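Local atomic coordinates of monosaccharide-transporting ATPase (PDB entry 5DTE), a protein that probably binds sugars in the periplasm for uptake by an ABC transporter, and holds beta-D-allopyranose in the cleft between its two lobes. Residues M33-L36 against Y40-S43; I60-E65 against V74-N79; Y143-N148 against L245-D250; A223-A228 against Q265-Q270. One frame throughout, in Å; residues are numbered along the deposited sequence.

Overall arrangement
From the N terminus, contact 1 closes the short loop from strand 28-33 into helix 39-54. Contact 2 follows in series, laying helix 70-82 against strand 58-63; the two join through backbone bonds between Met33 and both Gln62 and Ala64, all in the lobe built on the six-stranded parallel sheet. Contacts 3 and 4 belong to the other lobe and cross, their segments alternating as 143-148, 223-228, 245-250 and 265-270. Their centres are about 7 Å apart, and Tyr249 O probably accepts from Asp225 N. Contacts 1, 3 and 4 reach the allose, contact 1 from the first lobe and the others from the second; contact 2 lies farther out, the Val63 side chain about 11 Å from the sugar.

Contact 1 of 4, residues M33-L36 against Y40-S43; sequences MKTL and YFIS. With ALL (beta-D-allopyranose), chain E.
Phe41, on the first turn of helix 39-54, pushes its side chain into the bend made by residues 33-36, and three of their side chains gather round the ring. Next to it, Leu36 and Ile42 extend the apolar surface away from the sugar. Leu36 CD2 lies 4.1 Å from Ile42 CD1 and also leans on the carbonyl of Phe41, and Ile42 CG1 packs 3.3 Å from Leu36 O. Met33 CE comes within 3.6 Å of Phe41 CD1, its chain bending at chi3 (69°) so that the methyl group turns back to the benzyl group. Thr35 and Lys34 each cross the phenylalanine at about a right angle, Thr35 CG2 lying 3.6 Å from Phe41 CD2 and Lys34 CE 3.8 Å from Phe41 CZ. The backbone takes part as well, since Thr35 O rests 3.5 Å from Phe41 CB.

This is the beta-alpha loop after strand 28-33, at the carboxyl end of a parallel sheet, where periplasmic sugar-binding proteins commonly place cleft residues. Lys34, extended beyond CG, runs past the phenyl ring and donates from NZ to O1 of the allose at 3.1 Å; Asp116 gives the same ammonium a long, weak ion pair. Phe41 turns an edge to the sugar's O6, while Tyr40 CD2 approaches ring carbon C3 obliquely, at 3.7 Å.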
loop_
_atom_site.group_PDB
_atom_site.type_symbol
_atom_site.label_atom_id
_atom_site.label_comp_id
_atom_site.label_asym_id
_atom_site.label_seq_id
_atom_site.Cartn_x
_atom_site.Cartn_y
_atom_site.Cartn_z
ATOM N N MET A 33 -8.712 9.168 5.443
ATOM C CA MET A 33 -7.496 8.370 5.377
ATOM C C MET A 33 -7.134 7.709 6.700
ATOM O O MET A 33 -7.339 8.274 7.767
ATOM C CB MET A 33 -6.348 9.253 4.880
ATOM C CG MET A 33 -6.639 9.853 3.528
ATOM S SD MET A 33 -5.409 11.002 2.949
ATOM C CE MET A 33 -4.040 9.896 2.659
ATOM N N LYS A 34 -6.587 6.502 6.616
ATOM C CA LYS A 34 -6.248 5.738 7.806
ATOM C C LYS A 34 -5.027 6.316 8.524
ATOM O O LYS A 34 -4.856 6.120 9.734
ATOM C CB LYS A 34 -6.023 4.264 7.443
ATOM C CG LYS A 34 -4.919 3.959 6.453
ATOM C CD LYS A 34 -5.094 2.551 5.876
ATOM C CE LYS A 34 -3.765 1.963 5.410
ATOM N NZ LYS A 34 -3.894 0.571 4.888
ATOM N N THR A 35 -4.197 7.050 7.787
ATOM C CA THR A 35 -3.032 7.698 8.381
ATOM C C THR A 35 -2.420 8.739 7.437
ATOM O O THR A 35 -2.733 8.784 6.252
ATOM C CB THR A 35 -1.940 6.653 8.781
ATOM O OG1 THR A 35 -0.956 7.268 9.623
ATOM C CG2 THR A 35 -1.268 6.043 7.546
ATOM N N LEU A 36 -1.565 9.586 7.994
ATOM C CA LEU A 36 -0.748 10.507 7.219
ATOM C C LEU A 36 0.696 10.442 7.718
ATOM O O LEU A 36 1.580 11.112 7.170
ATOM C CB LEU A 36 -1.274 11.937 7.323
ATOM C CG LEU A 36 -2.287 12.458 6.307
ATOM C CD1 LEU A 36 -2.548 13.921 6.597
ATOM C CD2 LEU A 36 -1.812 12.269 4.866
ATOM N N TYR A 40 4.130 7.678 2.096
ATOM C CA TYR A 40 3.299 7.252 0.981
ATOM C C TYR A 40 1.932 7.981 0.926
ATOM O O TYR A 40 1.499 8.435 -0.140
ATOM C CB TYR A 40 3.101 5.727 1.043
ATOM C CG TYR A 40 2.175 5.196 -0.015
ATOM C CD1 TYR A 40 2.603 5.052 -1.323
ATOM C CD2 TYR A 40 0.864 4.858 0.289
ATOM C CE1 TYR A 40 1.751 4.578 -2.300
ATOM C CE2 TYR A 40 0.004 4.386 -0.681
ATOM C CZ TYR A 40 0.454 4.254 -1.973
ATOM O OH TYR A 40 -0.392 3.786 -2.939
ATOM N N PHE A 41 1.260 8.116 2.063
ATOM C CA PHE A 41 -0.048 8.769 2.069
ATOM C C PHE A 41 0.072 10.290 1.993
ATOM O O PHE A 41 -0.775 10.958 1.398
ATOM C CB PHE A 41 -0.852 8.334 3.291
ATOM C CG PHE A 41 -1.454 6.974 3.144
ATOM C CD1 PHE A 41 -2.435 6.742 2.190
ATOM C CD2 PHE A 41 -1.030 5.914 3.935
ATOM C CE1 PHE A 41 -3.000 5.475 2.029
ATOM C CE2 PHE A 41 -1.589 4.639 3.784
ATOM C CZ PHE A 41 -2.578 4.424 2.829
ATOM N N ILE A 42 1.130 10.824 2.589
ATOM C CA ILE A 42 1.517 12.219 2.405
ATOM C C ILE A 42 1.620 12.540 0.912
ATOM O O ILE A 42 1.233 13.613 0.453
ATOM C CB ILE A 42 2.862 12.505 3.108
ATOM C CG1 ILE A 42 2.626 12.834 4.579
ATOM C CG2 ILE A 42 3.616 13.644 2.430
ATOM C CD1 ILE A 42 1.868 14.156 4.792
ATOM N N SER A 43 2.123 11.570 0.162
ATOM C CA SER A 43 2.329 11.687 -1.280
ATOM C C SER A 43 1.015 11.634 -2.031
ATOM O O SER A 43 0.815 12.317 -3.037
ATOM C CB SER A 43 3.257 10.568 -1.761
ATOM O OG SER A 43 3.115 10.368 -3.143
HETATM C C1 ALL E . -0.883 -0.089 2.492
HETATM C C2 ALL E . -0.548 0.810 1.318
HETATM C C3 ALL E . 0.826 1.362 1.402
HETATM C C4 ALL E . 1.144 1.910 2.757
HETATM C C5 ALL E . 0.920 0.807 3.777
HETATM C C6 ALL E . 1.388 1.152 5.154
HETATM O O1 ALL E . -2.222 -0.398 2.520
HETATM O O2 ALL E . -0.640 0.013 0.117
HETATM O O3 ALL E . 1.778 0.288 1.123
HETATM O O4 ALL E . 2.505 2.366 2.799
HETATM O O5 ALL E . -0.510 0.531 3.798
HETATM O O6 ALL E . 0.509 2.103 5.719
#

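Contact 2 of 4, residues I60-E65 against V74-N79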
loop_
_atom_site.group_PDB
_atom_site.type_symbol
_atom_site.label_atom_id
_atom_site.label_comp_id
_atom_site.label_asym_id
_atom_site.label_seq_id
_atom_site.Cartn_x
_atom_site.Cartn_y
_atom_site.Cartn_z
ATOM N N ILE A 60 -12.046 17.724 1.298
ATOM C CA ILE A 60 -12.068 17.657 2.758
ATOM C C ILE A 60 -11.315 16.462 3.310
ATOM O O ILE A 60 -11.849 15.355 3.339
ATOM C CB ILE A 60 -13.508 17.586 3.295
ATOM C CG1 ILE A 60 -14.435 18.491 2.483
ATOM C CG2 ILE A 60 -13.540 17.934 4.762
ATOM C CD1 ILE A 60 -15.768 18.717 3.151
ATOM N N VAL A 61 -10.092 16.691 3.780
ATOM C CA VAL A 61 -9.257 15.613 4.319
ATOM C C VAL A 61 -9.405 15.437 5.831
ATOM O O VAL A 61 -9.238 16.383 6.600
ATOM C CB VAL A 61 -7.767 15.844 4.003
ATOM C CG1 VAL A 61 -6.934 14.781 4.670
ATOM C CG2 VAL A 61 -7.545 15.854 2.495
ATOM N N GLN A 62 -9.734 14.219 6.246
ATOM C CA GLN A 62 -9.772 13.871 7.661
ATOM C C GLN A 62 -9.017 12.581 7.843
ATOM O O GLN A 62 -9.206 11.631 7.096
ATOM C CB GLN A 62 -11.200 13.719 8.187
ATOM C CG GLN A 62 -12.129 14.868 7.842
ATOM C CD GLN A 62 -13.163 15.103 8.925
ATOM O OE1 GLN A 62 -13.090 14.508 10.003
ATOM N NE2 GLN A 62 -14.124 15.979 8.652
ATOM N N VAL A 63 -8.171 12.552 8.854
ATOM C CA VAL A 63 -7.287 11.435 9.071
ATOM C C VAL A 63 -7.657 10.783 10.394
ATOM O O VAL A 63 -8.031 11.466 11.347
ATOM C CB VAL A 63 -5.836 11.923 9.034
ATOM C CG1 VAL A 63 -4.848 10.855 9.423
ATOM C CG2 VAL A 63 -5.547 12.425 7.645
ATOM N N ALA A 64 -7.613 9.456 10.422
ATOM C CA ALA A 64 -7.796 8.694 11.644
ATOM C C ALA A 64 -6.579 8.879 12.549
ATOM O O ALA A 64 -5.477 9.166 12.060
ATOM C CB ALA A 64 -8.010 7.219 11.318
ATOM N N GLU A 65 -6.761 8.707 13.860
ATOM C CA GLU A 65 -5.684 9.020 14.794
ATOM C C GLU A 65 -4.651 7.899 14.902
ATOM O O GLU A 65 -3.493 8.108 14.564
ATOM C CB GLU A 65 -6.261 9.393 16.159
ATOM C CG GLU A 65 -6.822 10.815 16.152
ATOM C CD GLU A 65 -7.610 11.162 17.391
ATOM O OE1 GLU A 65 -7.010 11.171 18.490
ATOM O OE2 GLU A 65 -8.824 11.437 17.253
ATOM N N VAL A 74 -14.632 4.696 10.556
ATOM C CA VAL A 74 -16.051 4.544 10.287
ATOM C C VAL A 74 -16.770 5.747 10.859
ATOM O O VAL A 74 -17.659 6.312 10.236
ATOM C CB VAL A 74 -16.629 3.277 10.924
ATOM C CG1 VAL A 74 -18.121 3.196 10.656
ATOM C CG2 VAL A 74 -15.902 2.032 10.431
ATOM N N GLY A 75 -16.368 6.132 12.062
ATOM C CA GLY A 75 -16.866 7.348 12.666
ATOM C C GLY A 75 -16.827 8.466 11.656
ATOM O O GLY A 75 -17.818 9.124 11.423
ATOM N N LEU A 76 -15.679 8.634 11.017
ATOM C CA LEU A 76 -15.465 9.698 10.043
ATOM C C LEU A 76 -16.332 9.586 8.786
ATOM O O LEU A 76 -16.828 10.600 8.277
ATOM C CB LEU A 76 -13.993 9.728 9.637
ATOM C CG LEU A 76 -13.043 10.002 10.788
ATOM C CD1 LEU A 76 -11.606 9.904 10.298
ATOM C CD2 LEU A 76 -13.351 11.364 11.397
ATOM N N VAL A 77 -16.491 8.369 8.268
ATOM C CA VAL A 77 -17.282 8.186 7.062
ATOM C C VAL A 77 -18.707 8.638 7.302
ATOM O O VAL A 77 -19.249 9.445 6.548
ATOM C CB VAL A 77 -17.299 6.741 6.590
ATOM C CG1 VAL A 77 -18.334 6.578 5.482
ATOM C CG2 VAL A 77 -15.940 6.340 6.098
ATOM N N GLU A 78 -19.297 8.121 8.374
ATOM C CA GLU A 78 -20.676 8.428 8.729
ATOM C C GLU A 78 -20.911 9.923 8.980
ATOM O O GLU A 78 -21.989 10.448 8.674
ATOM C CB GLU A 78 -21.077 7.608 9.948
ATOM C CG GLU A 78 -20.768 6.149 9.743
ATOM C CD GLU A 78 -21.184 5.277 10.899
ATOM O OE1 GLU A 78 -21.120 5.730 12.070
ATOM O OE2 GLU A 78 -21.580 4.124 10.617
ATOM N N ASN A 79 -19.910 10.604 9.529
ATOM C CA ASN A 79 -19.992 12.047 9.693
ATOM C C ASN A 79 -20.252 12.694 8.345
ATOM O O ASN A 79 -21.171 13.488 8.196
ATOM C CB ASN A 79 -18.711 12.615 10.314
ATOM C CG ASN A 79 -18.446 12.079 11.718
ATOM O OD1 ASN A 79 -19.305 11.438 12.326
ATOM N ND2 ASN A 79 -17.248 12.346 12.240
#
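Leu76 reaches from helix 70-82 to the end of strand 58-63 and spreads its two methyl groups over different partners. Its CG stands anti to the carbonyl carbon (chi1 -61°), a common helical conformation that here carries the isobutyl group out across the gap to the strand. CD1 goes to the backbone just where the strand gives way to loop, lying 4.0 Å from both Val63 O and Ala64 N. CD2 meets the amide of Gln62 instead, with Gln62 OE1 3.4 Å away.

Gln62 has the same first rotation, but its chain bends at chi2 (-148°), which brings the amide round beside the leucine, the two side chains crossing at a slant. The meeting is one of van der Waals contact alone: no hydrogen bond joins the segments, and the glutamine oxygen simply lies alongside a methyl group. The backbones stay well apart: even the closest CA atoms, those of Gln62 and Leu76, are separated by 7.4 Å. Gln62 also touches Leu32 of the neighbouring strand 28-33, and Val77, the next residue on the helix, touches Leu32 too. A polar link lies just past the strand end, where Glu65 N donates to Gln72 OE1.

With strand 58-63 at one margin of the sheet and helix 70-82 leading on to strand 87-90, beyond strand 28-33, the arrangement belongs to a beta-alpha-beta crossover of the Rossmann-like lobe.

Contact 3 of 4, residues Y143-N148 against L245-D250. With ALL (beta-D-allopyranose), chain E.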
loop_
_atom_site.group_PDB
_atom_site.type_symbol
_atom_site.label_atom_id
_atom_site.label_comp_id
_atom_site.label_asym_id
_atom_site.label_seq_id
_atom_site.Cartn_x
_atom_site.Cartn_y
_atom_site.Cartn_z
ATOM N N TYR A 143 4.784 -10.417 -6.064
ATOM C CA TYR A 143 5.367 -11.375 -6.984
ATOM C C TYR A 143 6.416 -10.696 -7.847
ATOM O O TYR A 143 7.557 -11.129 -7.897
ATOM C CB TYR A 143 4.298 -12.009 -7.869
ATOM C CG TYR A 143 4.852 -12.951 -8.931
ATOM C CD1 TYR A 143 5.164 -14.276 -8.622
ATOM C CD2 TYR A 143 5.060 -12.515 -10.245
ATOM C CE1 TYR A 143 5.662 -15.134 -9.581
ATOM C CE2 TYR A 143 5.562 -13.375 -11.213
ATOM C CZ TYR A 143 5.858 -14.681 -10.875
ATOM O OH TYR A 143 6.353 -15.539 -11.834
ATOM N N LEU A 144 6.033 -9.621 -8.520
ATOM C CA LEU A 144 6.998 -8.886 -9.326
ATOM C C LEU A 144 8.196 -8.414 -8.494
ATOM O O LEU A 144 9.315 -8.436 -8.977
ATOM C CB LEU A 144 6.332 -7.691 -10.013
ATOM C CG LEU A 144 5.475 -7.918 -11.266
ATOM C CD1 LEU A 144 4.495 -6.756 -11.482
ATOM C CD2 LEU A 144 6.349 -8.099 -12.493
ATOM N N GLU A 145 7.961 -8.004 -7.248
ATOM C CA GLU A 145 9.014 -7.443 -6.404
ATOM C C GLU A 145 9.937 -8.524 -5.861
ATOM O O GLU A 145 11.146 -8.321 -5.757
ATOM C CB GLU A 145 8.417 -6.644 -5.230
ATOM C CG GLU A 145 9.462 -6.178 -4.180
ATOM C CD GLU A 145 8.859 -5.743 -2.841
ATOM O OE1 GLU A 145 7.715 -5.240 -2.795
ATOM O OE2 GLU A 145 9.544 -5.893 -1.817
ATOM N N ALA A 146 9.374 -9.667 -5.492
ATOM C CA ALA A 146 10.202 -10.756 -4.984
ATOM C C ALA A 146 11.059 -11.307 -6.112
ATOM O O ALA A 146 12.254 -11.555 -5.955
ATOM C CB ALA A 146 9.341 -11.849 -4.380
ATOM N N LYS A 147 10.421 -11.457 -7.264
ATOM C CA LYS A 147 11.043 -12.052 -8.431
ATOM C C LYS A 147 12.286 -11.288 -8.827
ATOM O O LYS A 147 13.273 -11.888 -9.244
ATOM C CB LYS A 147 10.058 -12.107 -9.600
ATOM C CG LYS A 147 10.413 -13.154 -10.638
ATOM C CD LYS A 147 9.202 -13.571 -11.455
ATOM C CE LYS A 147 9.599 -14.528 -12.564
ATOM N NZ LYS A 147 10.706 -15.423 -12.131
ATOM N N ASN A 148 12.241 -9.972 -8.672
ATOM C CA ASN A 148 13.346 -9.109 -9.060
ATOM C C ASN A 148 14.546 -9.278 -8.127
ATOM O O ASN A 148 15.696 -9.322 -8.571
ATOM C CB ASN A 148 12.875 -7.659 -9.081
ATOM C CG ASN A 148 13.901 -6.712 -9.667
ATOM O OD1 ASN A 148 14.635 -6.043 -8.935
ATOM N ND2 ASN A 148 13.944 -6.632 -10.996
ATOM N N LEU A 245 20.635 -7.775 -0.086
ATOM C CA LEU A 245 19.850 -6.889 -0.932
ATOM C C LEU A 245 18.403 -6.817 -0.449
ATOM O O LEU A 245 17.798 -7.825 -0.093
ATOM C CB LEU A 245 19.915 -7.346 -2.388
ATOM C CG LEU A 245 21.331 -7.639 -2.881
ATOM C CD1 LEU A 245 21.325 -8.096 -4.350
ATOM C CD2 LEU A 245 22.217 -6.425 -2.664
ATOM N N VAL A 246 17.859 -5.608 -0.449
ATOM C CA VAL A 246 16.555 -5.335 0.131
ATOM C C VAL A 246 15.595 -4.859 -0.971
ATOM O O VAL A 246 15.999 -4.116 -1.869
ATOM C CB VAL A 246 16.704 -4.287 1.281
ATOM C CG1 VAL A 246 15.364 -3.903 1.922
ATOM C CG2 VAL A 246 17.687 -4.812 2.331
ATOM N N SER A 247 14.348 -5.329 -0.924
ATOM C CA SER A 247 13.291 -4.805 -1.788
ATOM C C SER A 247 12.156 -4.204 -0.951
ATOM O O SER A 247 11.824 -4.712 0.131
ATOM C CB SER A 247 12.750 -5.901 -2.708
ATOM O OG SER A 247 12.336 -7.022 -1.953
ATOM N N GLY A 248 11.566 -3.119 -1.454
ATOM C CA GLY A 248 10.473 -2.455 -0.769
ATOM C C GLY A 248 9.248 -2.305 -1.640
ATOM O O GLY A 248 9.170 -2.878 -2.725
ATOM N N TYR A 249 8.292 -1.509 -1.173
ATOM C CA TYR A 249 6.991 -1.410 -1.840
ATOM C C TYR A 249 6.288 -0.108 -1.501
ATOM O O TYR A 249 6.002 0.112 -0.332
ATOM C CB TYR A 249 6.101 -2.582 -1.438
ATOM C CG TYR A 249 4.933 -2.823 -2.355
ATOM C CD1 TYR A 249 4.928 -3.915 -3.227
ATOM C CD2 TYR A 249 3.832 -1.974 -2.355
ATOM C CE1 TYR A 249 3.860 -4.153 -4.079
ATOM C CE2 TYR A 249 2.747 -2.205 -3.213
ATOM C CZ TYR A 249 2.770 -3.302 -4.066
ATOM O OH TYR A 249 1.711 -3.542 -4.909
ATOM N N ASP A 250 6.060 0.722 -2.532
ATOM C CA ASP A 250 5.234 1.951 -2.544
ATOM C C ASP A 250 5.832 2.976 -3.518
ATOM O O ASP A 250 5.108 3.695 -4.224
ATOM C CB ASP A 250 5.085 2.616 -1.163
ATOM C CG ASP A 250 4.040 1.942 -0.290
ATOM O OD1 ASP A 250 3.357 1.024 -0.780
ATOM O OD2 ASP A 250 3.919 2.316 0.891
HETATM C C1 ALL E . -0.883 -0.089 2.492
HETATM C C2 ALL E . -0.548 0.810 1.318
HETATM C C3 ALL E . 0.826 1.362 1.402
HETATM C C4 ALL E . 1.144 1.910 2.757
HETATM C C5 ALL E . 0.920 0.807 3.777
HETATM C C6 ALL E . 1.388 1.152 5.154
HETATM O O1 ALL E . -2.222 -0.398 2.520
HETATM O O2 ALL E . -0.640 0.013 0.117
HETATM O O3 ALL E . 1.778 0.288 1.123
HETATM O O4 ALL E . 2.505 2.366 2.799
HETATM O O5 ALL E . -0.510 0.531 3.798
HETATM O O6 ALL E . 0.509 2.103 5.719
#
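Ser247 OG donates to Glu145 OE2 at 3.0 Å, tying helix 138-152 to strand 245-247, an outermost strand of the four-stranded parallel sheet in the second alpha/beta lobe. The glutamate oxygen uses its anti lone pair, the one turned away from the other carboxylate oxygen. Glu145 can come this far because its CG is anti to the backbone N (chi1 172°) and the chain stays extended beyond it, so the carboxylate spans the space between helix and strand. The CH2 part of the chain packs as well, with Glu145 CG 3.6 Å from Ser247 CB.

The other oxygen, OE1, lies near the plane of the Tyr249 ring, at its edge; carboxylate and ring planes are 40° apart. The exact place of OE1, and how closely the carboxylate approaches the carbonyl of Gly248, are doubtful in this model. Phe221 of strand 219-222 and Asn266 also touch Glu145 and help enclose it.

One residue beyond Tyr249 the chain enters the sugar pocket. Asp250 grips two neighbouring hydroxyls of the allose, one with each oxygen: O4 donates to Asp250 OD2, at a modelled length too short to be trusted, and O3 donates to Asp250 OD1 at 2.6 Å.

Contact 4 of 4, residues A223-A228 against Q265-Q270. With ALL (beta-D-allopyranose), chain E.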
loop_
_atom_site.group_PDB
_atom_site.type_symbol
_atom_site.label_atom_id
_atom_site.label_comp_id
_atom_site.label_asym_id
_atom_site.label_seq_id
_atom_site.Cartn_x
_atom_site.Cartn_y
_atom_site.Cartn_z
ATOM N N ALA A 223 7.371 -5.678 2.746
ATOM C CA ALA A 223 6.050 -5.418 2.153
ATOM C C ALA A 223 5.588 -3.932 2.093
ATOM O O ALA A 223 4.513 -3.673 1.512
ATOM C CB ALA A 223 4.986 -6.263 2.895
ATOM N N ASN A 224 6.316 -3.012 2.746
ATOM C CA ASN A 224 6.346 -1.629 2.317
ATOM C C ASN A 224 7.651 -0.913 2.366
ATOM O O ASN A 224 8.598 -1.365 2.974
ATOM C CB ASN A 224 5.236 -0.799 3.004
ATOM C CG ASN A 224 5.613 -0.235 4.357
ATOM O OD1 ASN A 224 6.729 0.169 4.640
ATOM N ND2 ASN A 224 4.585 0.028 5.096
ATOM N N ASP A 225 7.635 0.237 1.704
ATOM C CA ASP A 225 8.776 1.091 1.575
ATOM C C ASP A 225 9.388 1.543 2.899
ATOM O O ASP A 225 10.608 1.695 2.987
ATOM C CB ASP A 225 8.400 2.306 0.754
ATOM C CG ASP A 225 8.990 2.244 -0.619
ATOM O OD1 ASP A 225 9.759 1.285 -0.860
ATOM O OD2 ASP A 225 8.719 3.143 -1.436
ATOM N N ASN A 226 8.570 1.818 3.912
ATOM C CA ASN A 226 9.120 2.170 5.220
ATOM C C ASN A 226 9.937 1.034 5.843
ATOM O O ASN A 226 11.060 1.267 6.288
ATOM C CB ASN A 226 8.008 2.599 6.185
ATOM C CG ASN A 226 7.524 3.995 5.916
ATOM O OD1 ASN A 226 8.276 4.821 5.404
ATOM N ND2 ASN A 226 6.265 4.273 6.247
ATOM N N MET A 227 9.394 -0.184 5.879
ATOM C CA MET A 227 10.127 -1.297 6.495
ATOM C C MET A 227 11.427 -1.639 5.717
ATOM O O MET A 227 12.406 -2.124 6.304
ATOM C CB MET A 227 9.226 -2.530 6.621
ATOM C CG MET A 227 7.963 -2.273 7.420
ATOM S SD MET A 227 6.911 -3.709 7.701
ATOM C CE MET A 227 6.236 -3.992 6.076
ATOM N N ALA A 228 11.435 -1.374 4.409
ATOM C CA ALA A 228 12.632 -1.559 3.585
ATOM C C ALA A 228 13.761 -0.634 4.028
ATOM O O ALA A 228 14.927 -1.026 4.077
ATOM C CB ALA A 228 12.307 -1.318 2.116
ATOM N N GLN A 265 17.563 -2.689 -3.812
ATOM C CA GLN A 265 17.484 -3.380 -5.084
ATOM C C GLN A 265 16.333 -2.840 -5.910
ATOM O O GLN A 265 16.513 -2.424 -7.054
ATOM C CB GLN A 265 17.308 -4.873 -4.874
ATOM C CG GLN A 265 16.869 -5.585 -6.134
ATOM C CD GLN A 265 17.915 -5.511 -7.223
ATOM O OE1 GLN A 265 19.123 -5.471 -6.946
ATOM N NE2 GLN A 265 17.461 -5.491 -8.473
ATOM N N ASN A 266 15.147 -2.848 -5.314
ATOM C CA ASN A 266 13.963 -2.323 -5.965
ATOM C C ASN A 266 12.892 -1.930 -4.975
ATOM O O ASN A 266 12.919 -2.344 -3.817
ATOM C CB ASN A 266 13.394 -3.358 -6.923
ATOM C CG ASN A 266 12.642 -4.452 -6.203
ATOM O OD1 ASN A 266 11.442 -4.326 -5.923
ATOM N ND2 ASN A 266 13.341 -5.533 -5.890
ATOM N N THR A 267 11.942 -1.131 -5.449
ATOM C CA THR A 267 10.666 -0.916 -4.768
ATOM C C THR A 267 9.632 -0.945 -5.861
ATOM O O THR A 267 10.001 -0.871 -7.033
ATOM C CB THR A 267 10.616 0.414 -4.010
ATOM O OG1 THR A 267 9.504 0.414 -3.110
ATOM C CG2 THR A 267 10.475 1.568 -4.971
ATOM N N ILE A 268 8.356 -1.085 -5.506
ATOM C CA ILE A 268 7.278 -1.044 -6.509
ATOM C C ILE A 268 6.552 0.287 -6.411
ATOM O O ILE A 268 5.964 0.581 -5.370
ATOM C CB ILE A 268 6.254 -2.188 -6.329
ATOM C CG1 ILE A 268 6.835 -3.541 -6.762
ATOM C CG2 ILE A 268 4.977 -1.904 -7.120
ATOM C CD1 ILE A 268 6.687 -3.851 -8.263
ATOM N N ASP A 269 6.623 1.103 -7.468
ATOM C CA ASP A 269 5.870 2.347 -7.493
ATOM C C ASP A 269 4.418 1.997 -7.745
ATOM O O ASP A 269 4.044 1.477 -8.799
ATOM C CB ASP A 269 6.384 3.339 -8.547
ATOM C CG ASP A 269 5.728 4.734 -8.414
ATOM O OD1 ASP A 269 5.069 5.000 -7.380
ATOM O OD2 ASP A 269 5.886 5.571 -9.334
ATOM N N GLN A 270 3.615 2.295 -6.738
ATOM C CA GLN A 270 2.209 1.958 -6.696
ATOM C C GLN A 270 1.386 3.039 -7.384
ATOM O O GLN A 270 0.177 2.892 -7.562
ATOM C CB GLN A 270 1.799 1.799 -5.239
ATOM C CG GLN A 270 0.483 1.201 -5.027
ATOM C CD GLN A 270 0.180 1.078 -3.579
ATOM O OE1 GLN A 270 1.011 1.418 -2.749
ATOM N NE2 GLN A 270 -1.019 0.599 -3.252
HETATM C C1 ALL E . -0.883 -0.089 2.492
HETATM C C2 ALL E . -0.548 0.810 1.318
HETATM C C3 ALL E . 0.826 1.362 1.402
HETATM C C4 ALL E . 1.144 1.910 2.757
HETATM C C5 ALL E . 0.920 0.807 3.777
HETATM C C6 ALL E . 1.388 1.152 5.154
HETATM O O1 ALL E . -2.222 -0.398 2.520
HETATM O O2 ALL E . -0.640 0.013 0.117
HETATM O O3 ALL E . 1.778 0.288 1.123
HETATM O O4 ALL E . 2.505 2.366 2.799
HETATM O O5 ALL E . -0.510 0.531 3.798
HETATM O O6 ALL E . 0.509 2.103 5.719
#
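Two first torsions bring Asp225 and Thr267 together: Thr267 holds OG1 opposite its backbone N (chi1 -166°), and Asp225 is modelled with chi1 at -107°, away from the usual staggered positions, which turns its carboxylate to the strand. Thr267 OG1 donates to Asp225 OD1, the side chains crossing at about a right angle. At this resolution that aspartate torsion and the very short 2.4 Å modelled between Thr267 OG1 and Asp225 OD1 are doubtful. Asp225 OD2 has a hydrogen bond from Ile252 N and a weak one from Gly251 N, so each carboxylate oxygen has a donor.

The bond joins the first turn of helix 225-237 to strand 267-269, which pairs antiparallel with strand 301-303 and leads through Gln270 to helix 272-287, where the chain returns to the other lobe. Such linking segments are a mark of the two-lobed periplasmic binding proteins.

Asn224 is the N-cap of the helix: its OD1 accepts from Met227 N at 3.0 Å (N-H...O angle 156°). The same side chain faces the sugar, with ND2 3.4 Å from C6 of the allose and weakly hydrogen-bonded to Trp198 O. Gln270, just past the strand, is also a pocket residue and touches Asp250.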